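Phenolphthiocerol/phthiocerol polyketide synthase subunit C (Mycobacterium tuberculosis H37Rv, PDB 8QZI) probably carries out part of phthiocerol and phenolphthiocerol lipid backbone assembly as a modular type I polyketide synthase subunit, its acyl carrier domain holding the growing chain on phosphopantetheine. Local coordinates at residues Ile72-Leu78 / Thr113-Leu117. Sequence-based numbering, arbitrary orientation.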
loop_
_atom_site.group_PDB
_atom_site.type_symbol
_atom_site.label_atom_id
_atom_site.label_comp_id
_atom_site.label_asym_id
_atom_site.label_seq_id
_atom_site.Cartn_x
_atom_site.Cartn_y
_atom_site.Cartn_z
ATOM N N ILE F 72 -21.506 5.496 -8.748
ATOM C CA ILE F 72 -20.785 5.948 -7.559
ATOM C C ILE F 72 -20.938 7.461 -7.438
ATOM O O ILE F 72 -20.712 8.191 -8.409
ATOM C CB ILE F 72 -19.295 5.551 -7.616
ATOM C CG1 ILE F 72 -18.450 6.450 -6.709
ATOM C CG2 ILE F 72 -18.773 5.573 -9.053
ATOM C CD1 ILE F 72 -16.965 6.322 -6.959
ATOM N N ASP F 73 -21.317 7.929 -6.249
ATOM C CA ASP F 73 -21.506 9.358 -6.043
ATOM C C ASP F 73 -20.158 10.081 -6.079
ATOM O O ASP F 73 -19.088 9.469 -6.026
ATOM C CB ASP F 73 -22.245 9.619 -4.727
ATOM C CG ASP F 73 -21.352 9.488 -3.510
ATOM O OD1 ASP F 73 -20.700 10.487 -3.145
ATOM O OD2 ASP F 73 -21.310 8.391 -2.910
ATOM N N HIS F 74 -20.226 11.409 -6.182
ATOM C CA HIS F 74 -19.060 12.257 -6.410
ATOM C C HIS F 74 -18.492 12.858 -5.127
ATOM O O HIS F 74 -17.488 13.579 -5.190
ATOM C CB HIS F 74 -19.423 13.377 -7.404
ATOM C CG HIS F 74 -19.827 12.878 -8.762
ATOM N ND1 HIS F 74 -19.067 13.092 -9.893
ATOM C CD2 HIS F 74 -20.909 12.170 -9.169
ATOM C CE1 HIS F 74 -19.660 12.537 -10.935
ATOM N NE2 HIS F 74 -20.778 11.969 -10.523
ATOM N N HIS F 75 -19.109 12.570 -3.972
ATOM C CA HIS F 75 -18.681 13.047 -2.659
ATOM C C HIS F 75 -18.308 11.888 -1.736
ATOM O O HIS F 75 -18.402 12.010 -0.512
ATOM C CB HIS F 75 -19.771 13.899 -2.005
ATOM C CG HIS F 75 -20.027 15.206 -2.694
ATOM N ND1 HIS F 75 -19.226 15.686 -3.708
ATOM C CD2 HIS F 75 -20.996 16.134 -2.507
ATOM C CE1 HIS F 75 -19.692 16.853 -4.119
ATOM N NE2 HIS F 75 -20.764 17.149 -3.407
ATOM N N ARG F 76 -17.886 10.758 -2.304
ATOM C CA ARG F 76 -17.591 9.543 -1.546
ATOM C C ARG F 76 -16.101 9.227 -1.609
ATOM O O ARG F 76 -15.564 9.027 -2.714
ATOM C CB ARG F 76 -18.408 8.363 -2.088
ATOM C CG ARG F 76 -18.110 7.016 -1.434
ATOM C CD ARG F 76 -19.305 6.495 -0.633
ATOM N NE ARG F 76 -19.350 5.032 -0.607
ATOM C CZ ARG F 76 -20.074 4.290 -1.442
ATOM N NH1 ARG F 76 -20.823 4.871 -2.370
ATOM N NH2 ARG F 76 -20.049 2.969 -1.355
ATOM N N PRO F 77 -15.391 9.166 -0.480
ATOM C CA PRO F 77 -13.974 8.775 -0.526
ATOM C C PRO F 77 -13.822 7.350 -1.040
ATOM O O PRO F 77 -14.443 6.416 -0.528
ATOM C CB PRO F 77 -13.520 8.909 0.933
ATOM C CG PRO F 77 -14.509 9.857 1.559
ATOM C CD PRO F 77 -15.813 9.561 0.876
ATOM N N LEU F 78 -12.993 7.189 -2.067
ATOM C CA LEU F 78 -12.875 5.897 -2.729
ATOM C C LEU F 78 -11.914 4.945 -2.024
ATOM O O LEU F 78 -11.726 3.818 -2.496
ATOM C CB LEU F 78 -12.470 6.096 -4.193
ATOM C CG LEU F 78 -13.615 6.646 -5.054
ATOM C CD1 LEU F 78 -13.575 6.093 -6.471
ATOM C CD2 LEU F 78 -14.949 6.333 -4.396
ATOM N N THR F 113 -12.433 13.405 -2.324
ATOM C CA THR F 113 -13.349 12.278 -2.292
ATOM C C THR F 113 -13.165 11.424 -3.533
ATOM O O THR F 113 -12.144 10.746 -3.696
ATOM C CB THR F 113 -14.793 12.775 -2.212
ATOM O OG1 THR F 113 -15.033 13.703 -3.280
ATOM C CG2 THR F 113 -15.053 13.460 -0.871
ATOM N N ILE F 114 -14.160 11.465 -4.410
ATOM C CA ILE F 114 -14.122 10.778 -5.695
ATOM C C ILE F 114 -14.007 11.780 -6.841
ATOM O O ILE F 114 -13.039 11.757 -7.599
ATOM C CB ILE F 114 -15.352 9.855 -5.870
ATOM C CG1 ILE F 114 -15.634 9.579 -7.357
ATOM C CG2 ILE F 114 -16.562 10.437 -5.156
ATOM C CD1 ILE F 114 -16.809 10.340 -7.942
ATOM N N SER F 115 -14.979 12.688 -6.966
ATOM C CA SER F 115 -15.017 13.656 -8.054
ATOM C C SER F 115 -14.694 15.065 -7.587
ATOM O O SER F 115 -15.258 16.033 -8.100
ATOM C CB SER F 115 -16.374 13.657 -8.750
ATOM O OG SER F 115 -16.549 14.844 -9.510
ATOM N N ASP F 116 -13.811 15.202 -6.604
ATOM C CA ASP F 116 -13.110 16.461 -6.401
ATOM C C ASP F 116 -11.680 16.394 -6.930
ATOM O O ASP F 116 -10.793 17.121 -6.467
ATOM C CB ASP F 116 -13.154 16.887 -4.938
ATOM C CG ASP F 116 -13.914 18.186 -4.749
ATOM O OD1 ASP F 116 -13.280 19.266 -4.739
ATOM O OD2 ASP F 116 -15.158 18.127 -4.657
ATOM N N LEU F 117 -11.442 15.487 -7.880
ATOM C CA LEU F 117 -10.542 15.752 -8.991
ATOM C C LEU F 117 -11.257 16.499 -10.107
ATOM O O LEU F 117 -10.828 16.437 -11.264
ATOM C CB LEU F 117 -9.931 14.459 -9.533
ATOM C CG LEU F 117 -9.251 13.437 -8.621
ATOM C CD1 LEU F 117 -10.159 12.236 -8.447
ATOM C CD2 LEU F 117 -7.888 13.002 -9.162
#
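Ile114, Thr113 and His74 carry this meeting of two loops in the carrier domain: 72-78 belongs to the long connection between helix 52-66 and helix 85-98, and the loop 113-117 runs just ahead of helix 119-124. Ile114 points into the bend of 72-78. With CG1 of Ile114 anti to the backbone N (chi1 157°), Ile72 and Ile114 reach toward each other tip to tip, Ile72 CD1 coming to 3.5 Å from Ile114 CG1, while Ile114 CB lies 3.7 Å from Leu78 CG on an oblique crossing. Leu81 and Leu83 extend this apolar patch, and Leu78 also reaches Ile62 of helix 52-66. The polar half centres on His74 O. Thr113 OG1, set between its own backbone N and carbonyl carbon, donates to His74 O at 3.1 Å, and Ser115 N does so at 3.2 Å from above the carbonyl plane. His75 ND1 adds a third bond within 72-78, also from above that plane. Alongside, Ser115 CB sits at the edge of the His74 ring, with Ala55 touching both residues. Asp73 OD1 accepts from His75 N at 2.7 Å, an Asx turn that shapes the same bend. Of the three bonds to one carbonyl oxygen, those from Thr113 OG1 and Ser115 N tie the loops together, beside the apolar contacts of the buried Ile114.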